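Local atomic coordinates of Aureochrome1 (Vaucheria frigida, PDB entry 3UE6), a protein that probably senses blue light through a LOV domain of the PAS fold that binds flavin mononucleotide. Residues Lys39-Ala44 and Asn141-Gln146; Gln46-Thr51 and Tyr62-Phe67; Gly106-Val111 and Phe128-Arg133. One frame throughout, in Å; residues are numbered along the deposited sequence.

Contact 1 of 3, residues Lys39-Ala44 and Asn141-Gln146; sequences KALQMA and NYVGVQ. With FMN (flavin mononucleotide), chain G.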
loop_
_atom_site.group_PDB
_atom_site.type_symbol
_atom_site.label_atom_id
_atom_site.label_comp_id
_atom_site.label_asym_id
_atom_site.label_seq_id
_atom_site.Cartn_x
_atom_site.Cartn_y
_atom_site.Cartn_z
ATOM N N LYS A 39 -3.503 1.140 6.967
ATOM C CA LYS A 39 -4.514 0.421 7.731
ATOM C C LYS A 39 -4.988 -0.800 6.939
ATOM O O LYS A 39 -5.220 -1.869 7.495
ATOM C CB LYS A 39 -5.692 1.346 8.057
ATOM C CG LYS A 39 -6.333 1.086 9.415
ATOM C CD LYS A 39 -7.340 -0.056 9.361
ATOM C CE LYS A 39 -7.156 -1.013 10.530
ATOM N NZ LYS A 39 -7.112 -0.302 11.841
ATOM N N ALA A 40 -5.109 -0.633 5.626
ATOM C CA ALA A 40 -5.555 -1.708 4.749
ATOM C C ALA A 40 -4.517 -2.820 4.668
ATOM O O ALA A 40 -4.848 -4.001 4.738
ATOM C CB ALA A 40 -5.856 -1.170 3.363
ATOM N N LEU A 41 -3.259 -2.429 4.510
ATOM C CA LEU A 41 -2.184 -3.387 4.286
ATOM C C LEU A 41 -1.835 -4.178 5.543
ATOM O O LEU A 41 -1.203 -5.230 5.465
ATOM C CB LEU A 41 -0.941 -2.674 3.744
ATOM C CG LEU A 41 -1.077 -2.000 2.376
ATOM C CD1 LEU A 41 0.177 -1.208 2.042
ATOM C CD2 LEU A 41 -1.375 -3.019 1.289
ATOM N N GLN A 42 -2.251 -3.671 6.698
ATOM C CA GLN A 42 -1.960 -4.332 7.965
ATOM C C GLN A 42 -3.080 -5.271 8.401
ATOM O O GLN A 42 -2.852 -6.190 9.184
ATOM C CB GLN A 42 -1.666 -3.301 9.051
ATOM C CG GLN A 42 -0.351 -2.574 8.858
ATOM C CD GLN A 42 -0.090 -1.552 9.945
ATOM O OE1 GLN A 42 -0.968 -0.763 10.294
ATOM N NE2 GLN A 42 1.122 -1.563 10.489
ATOM N N MET A 43 -4.290 -5.028 7.907
ATOM C CA MET A 43 -5.380 -5.978 8.088
ATOM C C MET A 43 -5.217 -7.072 7.043
ATOM O O MET A 43 -5.731 -8.183 7.194
ATOM C CB MET A 43 -6.746 -5.295 7.956
ATOM C CG MET A 43 -6.984 -4.630 6.611
ATOM S SD MET A 43 -8.309 -5.381 5.648
ATOM C CE MET A 43 -9.745 -4.795 6.536
ATOM N N ALA A 44 -4.500 -6.737 5.976
ATOM C CA ALA A 44 -4.103 -7.713 4.977
ATOM C C ALA A 44 -2.921 -8.481 5.529
ATOM O O ALA A 44 -1.890 -7.900 5.860
ATOM C CB ALA A 44 -3.721 -7.017 3.685
ATOM N N ASN A 141 -4.217 5.118 -7.502
ATOM C CA ASN A 141 -3.887 3.725 -7.236
ATOM C C ASN A 141 -5.010 3.053 -6.471
ATOM O O ASN A 141 -5.830 3.717 -5.837
ATOM C CB ASN A 141 -2.616 3.616 -6.395
ATOM C CG ASN A 141 -1.360 3.889 -7.186
ATOM O OD1 ASN A 141 -0.673 4.882 -6.951
ATOM N ND2 ASN A 141 -1.035 2.996 -8.115
ATOM N N TYR A 142 -5.032 1.727 -6.516
ATOM C CA TYR A 142 -5.942 0.956 -5.686
ATOM C C TYR A 142 -5.154 -0.084 -4.912
ATOM O O TYR A 142 -4.171 -0.627 -5.416
ATOM C CB TYR A 142 -7.004 0.265 -6.544
ATOM C CG TYR A 142 -8.159 1.144 -6.981
ATOM C CD1 TYR A 142 -9.280 1.301 -6.175
ATOM C CD2 TYR A 142 -8.138 1.797 -8.205
ATOM C CE1 TYR A 142 -10.344 2.093 -6.570
ATOM C CE2 TYR A 142 -9.196 2.592 -8.613
ATOM C CZ TYR A 142 -10.298 2.740 -7.790
ATOM O OH TYR A 142 -11.358 3.531 -8.182
ATOM N N VAL A 143 -5.576 -0.352 -3.683
ATOM C CA VAL A 143 -5.024 -1.465 -2.927
ATOM C C VAL A 143 -6.122 -2.501 -2.688
ATOM O O VAL A 143 -7.188 -2.178 -2.168
ATOM C CB VAL A 143 -4.385 -1.004 -1.593
ATOM C CG1 VAL A 143 -5.352 -0.139 -0.791
ATOM C CG2 VAL A 143 -3.910 -2.201 -0.778
ATOM N N GLY A 144 -5.873 -3.736 -3.110
ATOM C CA GLY A 144 -6.825 -4.814 -2.912
ATOM C C GLY A 144 -6.338 -5.766 -1.838
ATOM O O GLY A 144 -5.159 -6.111 -1.796
ATOM N N VAL A 145 -7.243 -6.190 -0.963
ATOM C CA VAL A 145 -6.891 -7.128 0.097
ATOM C C VAL A 145 -7.771 -8.372 0.035
ATOM O O VAL A 145 -8.995 -8.286 0.144
ATOM C CB VAL A 145 -7.019 -6.489 1.491
ATOM C CG1 VAL A 145 -6.706 -7.514 2.568
ATOM C CG2 VAL A 145 -6.099 -5.286 1.607
ATOM N N GLN A 146 -7.142 -9.528 -0.140
ATOM C CA GLN A 146 -7.868 -10.789 -0.237
ATOM C C GLN A 146 -7.720 -11.607 1.041
ATOM O O GLN A 146 -6.731 -11.482 1.760
ATOM C CB GLN A 146 -7.377 -11.602 -1.438
ATOM C CG GLN A 146 -7.561 -10.915 -2.778
ATOM C CD GLN A 146 -6.582 -9.778 -2.995
ATOM O OE1 GLN A 146 -5.526 -9.719 -2.362
ATOM N NE2 GLN A 146 -6.929 -8.865 -3.897
HETATM N N1 FMN G . -12.171 -9.097 -8.125
HETATM C C2 FMN G . -12.212 -10.393 -7.655
HETATM O O2 FMN G . -13.092 -11.163 -8.048
HETATM N N3 FMN G . -11.270 -10.823 -6.746
HETATM C C4 FMN G . -10.285 -9.969 -6.305
HETATM O O4 FMN G . -9.445 -10.353 -5.498
HETATM C C4A FMN G . -10.240 -8.664 -6.779
HETATM N N5 FMN G . -9.257 -7.788 -6.350
HETATM C C5A FMN G . -9.224 -6.494 -6.824
HETATM C C6 FMN G . -8.235 -5.625 -6.386
HETATM C C7 FMN G . -8.190 -4.316 -6.854
HETATM C C7M FMN G . -7.114 -3.380 -6.374
HETATM C C8 FMN G . -9.142 -3.881 -7.768
HETATM C C8M FMN G . -9.089 -2.470 -8.271
HETATM C C9 FMN G . -10.134 -4.752 -8.207
HETATM C C9A FMN G . -10.179 -6.063 -7.736
HETATM N N10 FMN G . -11.152 -6.948 -8.174
HETATM C C10 FMN G . -11.191 -8.234 -7.691
HETATM C "C1'" FMN G . -12.218 -6.528 -9.140
HETATM C "C2'" FMN G . -11.842 -6.669 -10.605
HETATM O "O2'" FMN G . -10.525 -6.223 -10.813
HETATM C "C3'" FMN G . -12.820 -5.844 -11.435
HETATM O "O3'" FMN G . -12.756 -4.483 -11.069
HETATM C "C4'" FMN G . -14.237 -6.370 -11.232
HETATM O "O4'" FMN G . -14.301 -7.696 -11.702
HETATM C "C5'" FMN G . -15.294 -5.543 -11.958
HETATM O "O5'" FMN G . -14.810 -5.130 -13.217
HETATM P P FMN G . -15.281 -5.840 -14.585
HETATM O O1P FMN G . -14.806 -7.273 -14.548
HETATM O O2P FMN G . -14.660 -5.143 -15.768
HETATM O O3P FMN G . -16.783 -5.807 -14.724
#
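Val-145 meets the end of helix 36-43 with both of its methyls. Its CG1 is anti to the backbone N (chi1 177°), which spreads the two branches against Ala-44: CG1 lies 3.2 Å from Ala-44 CB, and CG2 also touches that methyl. CG2 also rests against the last turn of the helix, 3.6 Å from Ala-40 O, a carbonyl already taken up by the N-H of Ala-44. Met-43, an exposed residue, reaches in; its chain bends at chi2 and again at chi3, leaving SD 4.1 Å from Val-145 CG1. Two residues back along the strand, Val-143 divides its branches between two partners. CG2 meets Leu-41 CD2 at 3.4 Å, the two side chains crossing obliquely, while CG1 faces Ala-40 CB more loosely at 4.3 Å. Leu-41 sets off past the strand, and it is the end of its chain that closes on the valine.

The alternate residues of the strand serve the flavin. Tyr-142 lays its CB against the dimethyl edge, and Gly-144 brings its N within 3.5 Å of FMN C7M, where a side chain would run into the ring system. Gln-146, bent at chi2 (73°), gives FMN O4 a weak bond from NE2 (3.3 Å, 149° at the hydrogen).

Helix and strand therefore meet chiefly through methyls and one thioether sulfur, with the carbonyl of Ala-40 brushing a valine methyl. The chemistry differs on the two sides of the strand: non-directional van der Waals packing toward the helix, and a weak, directional amide bond to O4 toward the flavin.

Contact 2 of 3, residues Gln46-Thr51 and Tyr62-Phe67; sequences QNFVIT and YASRGF. With FMN (flavin mononucleotide), chain G.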
loop_
_atom_site.group_PDB
_atom_site.type_symbol
_atom_site.label_atom_id
_atom_site.label_comp_id
_atom_site.label_asym_id
_atom_site.label_seq_id
_atom_site.Cartn_x
_atom_site.Cartn_y
_atom_site.Cartn_z
ATOM N N GLN A 46 -0.416 -10.136 4.483
ATOM C CA GLN A 46 0.438 -10.372 3.328
ATOM C C GLN A 46 -0.320 -10.846 2.090
ATOM O O GLN A 46 0.290 -11.326 1.140
ATOM C CB GLN A 46 1.597 -11.312 3.669
ATOM C CG GLN A 46 2.834 -10.580 4.173
ATOM C CD GLN A 46 3.362 -9.576 3.161
ATOM O OE1 GLN A 46 3.362 -9.831 1.955
ATOM N NE2 GLN A 46 3.813 -8.426 3.648
ATOM N N ASN A 47 -1.643 -10.708 2.090
ATOM C CA ASN A 47 -2.412 -10.952 0.872
ATOM C C ASN A 47 -2.970 -9.656 0.300
ATOM O O ASN A 47 -4.069 -9.231 0.659
ATOM C CB ASN A 47 -3.560 -11.935 1.109
ATOM C CG ASN A 47 -3.087 -13.271 1.635
ATOM O OD1 ASN A 47 -1.975 -13.712 1.343
ATOM N ND2 ASN A 47 -3.932 -13.922 2.422
ATOM N N PHE A 48 -2.217 -9.022 -0.590
ATOM C CA PHE A 48 -2.693 -7.792 -1.201
ATOM C C PHE A 48 -2.110 -7.556 -2.584
ATOM O O PHE A 48 -1.149 -8.209 -2.994
ATOM C CB PHE A 48 -2.398 -6.593 -0.294
ATOM C CG PHE A 48 -0.931 -6.324 -0.097
ATOM C CD1 PHE A 48 -0.241 -5.494 -0.970
ATOM C CD2 PHE A 48 -0.242 -6.894 0.964
ATOM C CE1 PHE A 48 1.112 -5.240 -0.790
ATOM C CE2 PHE A 48 1.110 -6.643 1.150
ATOM C CZ PHE A 48 1.788 -5.815 0.272
ATOM N N VAL A 49 -2.716 -6.616 -3.300
ATOM C CA VAL A 49 -2.186 -6.159 -4.576
ATOM C C VAL A 49 -2.259 -4.635 -4.671
ATOM O O VAL A 49 -2.975 -3.986 -3.904
ATOM C CB VAL A 49 -2.938 -6.786 -5.770
ATOM C CG1 VAL A 49 -2.830 -8.309 -5.734
ATOM C CG2 VAL A 49 -4.393 -6.358 -5.756
ATOM N N ILE A 50 -1.500 -4.073 -5.604
ATOM C CA ILE A 50 -1.595 -2.656 -5.928
ATOM C C ILE A 50 -1.860 -2.523 -7.420
ATOM O O ILE A 50 -1.150 -3.110 -8.235
ATOM C CB ILE A 50 -0.289 -1.905 -5.628
ATOM C CG1 ILE A 50 0.214 -2.205 -4.215
ATOM C CG2 ILE A 50 -0.497 -0.406 -5.810
ATOM C CD1 ILE A 50 -0.501 -1.434 -3.130
ATOM N N THR A 51 -2.883 -1.757 -7.780
ATOM C CA THR A 51 -3.171 -1.494 -9.184
ATOM C C THR A 51 -2.862 -0.047 -9.534
ATOM O O THR A 51 -2.843 0.819 -8.661
ATOM C CB THR A 51 -4.634 -1.797 -9.525
ATOM O OG1 THR A 51 -5.482 -0.853 -8.861
ATOM C CG2 THR A 51 -4.996 -3.206 -9.093
ATOM N N TYR A 62 1.911 -4.462 -8.415
ATOM C CA TYR A 62 2.614 -5.218 -7.387
ATOM C C TYR A 62 1.678 -6.234 -6.737
ATOM O O TYR A 62 0.482 -5.983 -6.597
ATOM C CB TYR A 62 3.246 -4.303 -6.332
ATOM C CG TYR A 62 3.973 -5.089 -5.257
ATOM C CD1 TYR A 62 5.322 -5.393 -5.380
ATOM C CD2 TYR A 62 3.299 -5.550 -4.134
ATOM C CE1 TYR A 62 5.983 -6.127 -4.410
ATOM C CE2 TYR A 62 3.947 -6.283 -3.160
ATOM C CZ TYR A 62 5.290 -6.567 -3.299
ATOM O OH TYR A 62 5.935 -7.297 -2.327
ATOM N N ALA A 63 2.229 -7.380 -6.344
ATOM C CA ALA A 63 1.459 -8.408 -5.648
ATOM C C ALA A 63 2.306 -9.076 -4.565
ATOM O O ALA A 63 3.449 -9.468 -4.813
ATOM C CB ALA A 63 0.936 -9.441 -6.635
ATOM N N SER A 64 1.747 -9.192 -3.362
ATOM C CA SER A 64 2.482 -9.753 -2.231
ATOM C C SER A 64 2.666 -11.254 -2.400
ATOM O O SER A 64 1.885 -11.904 -3.095
ATOM C CB SER A 64 1.770 -9.444 -0.914
ATOM O OG SER A 64 0.435 -9.906 -0.923
ATOM N N ARG A 65 3.696 -11.808 -1.767
ATOM C CA ARG A 65 3.957 -13.239 -1.887
ATOM C C ARG A 65 2.774 -14.029 -1.344
ATOM O O ARG A 65 2.501 -15.142 -1.793
ATOM C CB ARG A 65 5.239 -13.637 -1.153
ATOM C CG ARG A 65 5.117 -13.617 0.357
ATOM C CD ARG A 65 6.186 -14.475 1.029
ATOM N NE ARG A 65 7.496 -13.831 1.063
ATOM C CZ ARG A 65 8.394 -14.025 2.024
ATOM N NH1 ARG A 65 8.120 -14.837 3.034
ATOM N NH2 ARG A 65 9.562 -13.405 1.980
ATOM N N GLY A 66 2.072 -13.449 -0.377
ATOM C CA GLY A 66 0.921 -14.103 0.215
ATOM C C GLY A 66 -0.156 -14.296 -0.827
ATOM O O GLY A 66 -0.784 -15.352 -0.906
ATOM N N PHE A 67 -0.361 -13.263 -1.635
ATOM C CA PHE A 67 -1.327 -13.309 -2.717
ATOM C C PHE A 67 -0.956 -14.353 -3.774
ATOM O O PHE A 67 -1.815 -15.068 -4.278
ATOM C CB PHE A 67 -1.449 -11.938 -3.366
ATOM C CG PHE A 67 -2.361 -11.919 -4.555
ATOM C CD1 PHE A 67 -3.699 -11.600 -4.409
ATOM C CD2 PHE A 67 -1.883 -12.222 -5.822
ATOM C CE1 PHE A 67 -4.545 -11.583 -5.503
ATOM C CE2 PHE A 67 -2.721 -12.208 -6.913
ATOM C CZ PHE A 67 -4.054 -11.888 -6.757
HETATM N N1 FMN G . -12.171 -9.097 -8.125
HETATM C C2 FMN G . -12.212 -10.393 -7.655
HETATM O O2 FMN G . -13.092 -11.163 -8.048
HETATM N N3 FMN G . -11.270 -10.823 -6.746
HETATM C C4 FMN G . -10.285 -9.969 -6.305
HETATM O O4 FMN G . -9.445 -10.353 -5.498
HETATM C C4A FMN G . -10.240 -8.664 -6.779
HETATM N N5 FMN G . -9.257 -7.788 -6.350
HETATM C C5A FMN G . -9.224 -6.494 -6.824
HETATM C C6 FMN G . -8.235 -5.625 -6.386
HETATM C C7 FMN G . -8.190 -4.316 -6.854
HETATM C C7M FMN G . -7.114 -3.380 -6.374
HETATM C C8 FMN G . -9.142 -3.881 -7.768
HETATM C C8M FMN G . -9.089 -2.470 -8.271
HETATM C C9 FMN G . -10.134 -4.752 -8.207
HETATM C C9A FMN G . -10.179 -6.063 -7.736
HETATM N N10 FMN G . -11.152 -6.948 -8.174
HETATM C C10 FMN G . -11.191 -8.234 -7.691
HETATM C "C1'" FMN G . -12.218 -6.528 -9.140
HETATM C "C2'" FMN G . -11.842 -6.669 -10.605
HETATM O "O2'" FMN G . -10.525 -6.223 -10.813
HETATM C "C3'" FMN G . -12.820 -5.844 -11.435
HETATM O "O3'" FMN G . -12.756 -4.483 -11.069
HETATM C "C4'" FMN G . -14.237 -6.370 -11.232
HETATM O "O4'" FMN G . -14.301 -7.696 -11.702
HETATM C "C5'" FMN G . -15.294 -5.543 -11.958
HETATM O "O5'" FMN G . -14.810 -5.130 -13.217
HETATM P P FMN G . -15.281 -5.840 -14.585
HETATM O O1P FMN G . -14.806 -7.273 -14.548
HETATM O O2P FMN G . -14.660 -5.143 -15.768
HETATM O O3P FMN G . -16.783 -5.807 -14.724
HETATM O O HOH W 1 5.489 -9.804 -0.399
#
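Val-49 CG1 stands over the centre of the Phe-67 ring, a CH-pi contact 3.6 Å from the centroid and only 10° off the normal. Its other branch, CG2, turns to the flavin and lies 4.0 Å from FMN C6. Phe-48 leaves its backbone away from 62-67, but its ring comes back to meet Ser-64 and Tyr-62. Ser-64 CB sits over one face, offset toward the rim, and Tyr-62 brings up its ring edge, with Phe-48 CE1 near the tyrosine plane and 3.8 Å from Tyr-62 CE2.

Ser-64 OG, between its own backbone N and carbonyl carbon (chi1 56°), is used twice: it donates to Gln-46 O, at a modelled 2.5 Å that is doubtfully short, and accepts the N-H of Phe-48 at 2.8 Å. Ser-64 N in turn bonds Phe-48 O at 3.1 Å, almost straight. Further along, Ile-50 N bonds Tyr-62 O at 2.9 Å, with a weak return bond. Leu-132 of the second subunit packs on Phe-48 and accepts a bond from Gln-46 NE2 through its backbone O.

Ser-64 occupies the N-cap position of helix 65-71, and the whole is the opening antiparallel hairpin of a PAS fold, running directly into helix 65-71 beside the flavin pocket.

Contact 3 of 3, residues Gly106-Val111 and Phe128-Arg133; sequences GVDTSV and FVAGLR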
loop_
_atom_site.group_PDB
_atom_site.type_symbol
_atom_site.label_atom_id
_atom_site.label_comp_id
_atom_site.label_asym_id
_atom_site.label_seq_id
_atom_site.Cartn_x
_atom_site.Cartn_y
_atom_site.Cartn_z
ATOM N N GLY A 106 -15.819 5.538 -6.541
ATOM C CA GLY A 106 -14.706 5.962 -5.712
ATOM C C GLY A 106 -14.843 5.692 -4.225
ATOM O O GLY A 106 -14.049 6.179 -3.427
ATOM N N VAL A 107 -15.844 4.908 -3.846
ATOM C CA VAL A 107 -16.025 4.524 -2.450
ATOM C C VAL A 107 -15.415 3.151 -2.153
ATOM O O VAL A 107 -15.475 2.243 -2.980
ATOM C CB VAL A 107 -17.515 4.555 -2.041
ATOM C CG1 VAL A 107 -18.412 4.510 -3.267
ATOM C CG2 VAL A 107 -17.841 3.419 -1.080
ATOM N N ASP A 108 -14.809 3.019 -0.976
ATOM C CA ASP A 108 -14.209 1.758 -0.537
ATOM C C ASP A 108 -15.279 0.786 -0.062
ATOM O O ASP A 108 -16.145 1.154 0.734
ATOM C CB ASP A 108 -13.239 1.988 0.628
ATOM C CG ASP A 108 -12.160 3.006 0.316
ATOM O OD1 ASP A 108 -11.891 3.272 -0.876
ATOM O OD2 ASP A 108 -11.567 3.532 1.281
ATOM N N THR A 109 -15.213 -0.459 -0.526
ATOM C CA THR A 109 -16.097 -1.493 -0.002
ATOM C C THR A 109 -15.408 -2.844 0.076
ATOM O O THR A 109 -14.285 -3.019 -0.400
ATOM C CB THR A 109 -17.370 -1.667 -0.841
ATOM O OG1 THR A 109 -17.020 -1.924 -2.204
ATOM C CG2 THR A 109 -18.249 -0.421 -0.762
ATOM N N SER A 110 -16.099 -3.797 0.686
ATOM C CA SER A 110 -15.635 -5.170 0.739
ATOM C C SER A 110 -16.763 -6.101 0.320
ATOM O O SER A 110 -17.935 -5.853 0.617
ATOM C CB SER A 110 -15.133 -5.518 2.138
ATOM O OG SER A 110 -16.097 -5.209 3.122
ATOM N N VAL A 111 -16.400 -7.160 -0.391
ATOM C CA VAL A 111 -17.376 -8.127 -0.866
ATOM C C VAL A 111 -16.855 -9.542 -0.678
ATOM O O VAL A 111 -15.649 -9.781 -0.750
ATOM C CB VAL A 111 -17.700 -7.916 -2.354
ATOM C CG1 VAL A 111 -18.893 -8.764 -2.750
ATOM C CG2 VAL A 111 -17.977 -6.456 -2.630
ATOM N N PHE A 128 -11.444 -6.683 0.165
ATOM C CA PHE A 128 -11.588 -5.247 0.388
ATOM C C PHE A 128 -10.772 -4.447 -0.624
ATOM O O PHE A 128 -9.665 -4.843 -0.998
ATOM C CB PHE A 128 -11.187 -4.866 1.818
ATOM C CG PHE A 128 -11.172 -3.370 2.076
ATOM C CD1 PHE A 128 -12.340 -2.692 2.403
ATOM C CD2 PHE A 128 -9.987 -2.651 2.016
ATOM C CE1 PHE A 128 -12.327 -1.321 2.650
ATOM C CE2 PHE A 128 -9.970 -1.285 2.260
ATOM C CZ PHE A 128 -11.138 -0.620 2.576
ATOM N N VAL A 129 -11.327 -3.321 -1.062
ATOM C CA VAL A 129 -10.657 -2.454 -2.023
ATOM C C VAL A 129 -10.731 -0.985 -1.587
ATOM O O VAL A 129 -11.750 -0.530 -1.062
ATOM C CB VAL A 129 -11.248 -2.626 -3.447
ATOM C CG1 VAL A 129 -12.755 -2.407 -3.449
ATOM C CG2 VAL A 129 -10.567 -1.690 -4.427
ATOM N N ALA A 130 -9.637 -0.253 -1.781
ATOM C CA ALA A 130 -9.585 1.162 -1.418
ATOM C C ALA A 130 -8.815 1.985 -2.441
ATOM O O ALA A 130 -7.693 1.638 -2.816
ATOM C CB ALA A 130 -8.980 1.341 -0.029
ATOM N N GLY A 131 -9.430 3.077 -2.888
ATOM C CA GLY A 131 -8.795 3.982 -3.829
ATOM C C GLY A 131 -7.849 4.952 -3.140
ATOM O O GLY A 131 -8.120 5.441 -2.041
ATOM N N LEU A 132 -6.724 5.225 -3.789
ATOM C CA LEU A 132 -5.761 6.187 -3.281
ATOM C C LEU A 132 -5.763 7.416 -4.184
ATOM O O LEU A 132 -5.644 7.292 -5.400
ATOM C CB LEU A 132 -4.375 5.548 -3.216
ATOM C CG LEU A 132 -4.377 4.180 -2.534
ATOM C CD1 LEU A 132 -3.021 3.494 -2.649
ATOM C CD2 LEU A 132 -4.802 4.316 -1.079
ATOM N N ARG A 133 -5.901 8.599 -3.590
ATOM C CA ARG A 133 -6.048 9.828 -4.366
ATOM C C ARG A 133 -4.848 10.742 -4.201
ATOM O O ARG A 133 -4.161 10.696 -3.182
ATOM C CB ARG A 133 -7.315 10.570 -3.948
ATOM C CG ARG A 133 -8.586 9.779 -4.164
ATOM C CD ARG A 133 -9.706 10.291 -3.289
ATOM N NE ARG A 133 -10.874 9.418 -3.339
ATOM C CZ ARG A 133 -11.827 9.496 -4.261
ATOM N NH1 ARG A 133 -11.754 10.410 -5.222
ATOM N NH2 ARG A 133 -12.854 8.659 -4.225
HETATM O O HOH W 2 -9.294 4.908 0.758
#
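Asp-108 holds its CG anti to its carbonyl carbon (chi1 -55°), and Phe-128 holds its CG anti to the backbone N (chi1 174°); these two settings lay the carboxylate across Ala-130 and carry the benzyl ring to Asp-108 CB and Thr-109 O. Asp-108 OD1 takes the N-H of Gly-131 at 3.2 Å, from above the carboxylate plane, and lies 3.6 Å from Ala-130 CB. OD2 receives a water at 2.7 Å that also donates to Gly-131 O, so the carboxylate engages both polar backbone atoms of that glycine. The aspartate CB, meanwhile, lies 3.9 Å from Phe-128 CZ. Farther along the same ring, Ser-110 CB comes to the edge, in the plane, 4.0 Å from Phe-128 CD1.

Both segments belong to the antiparallel hairpin of strands 109-116 and 122-133 in the PAS sheet, and 109-116 is one of its two outermost strands within the chain. Val-129 N bonds Thr-109 O at 3.0 Å, nearly straight on to the carbonyl, and Ser-110 and Phe-128 form a non-hydrogen-bonded pair. The side chains of Thr-109 and Val-129 take the other face, Thr-109 packing on Ala-102 of helix 93-105 and Val-129 approaching the flavin. With an alanine in place of Asp-108, the N-H of Gly-131 would probably lose its acceptor and the bridging water one of its two mates.

Gly-106, whose positive phi ends helix 93-105 in a Schellman motif, offers its O to the edge of the Arg-133 guanidinium. That bond from NH2 is weak and bent (2.9 Å, 129°); NH1 of the same arginine, which extends from CG to NE, is hydrogen-bonded to Gly-137 O.

How the contacts relate
Strand 139-145 in contact 1 lies between the other two contacts in one sheet: 48-52 from contact 2 flanks it on one edge and 122-133 from contact 3 on the other. The centre of contact 1 is about 8 Å from that of contact 2 and about 9 Å from that of contact 3, whereas contacts 2 and 3 stand about 15 Å apart, their nearest atoms about 6 Å. Asn-141 ND2 probably bonds Thr-51 O (2.9 Å), and Val-145 N probably bonds Phe-128 O (2.8 Å). Gln-146, Val-49, Thr-51 and Val-129 line or approach the flavin, while all three contacts also touch the second subunit.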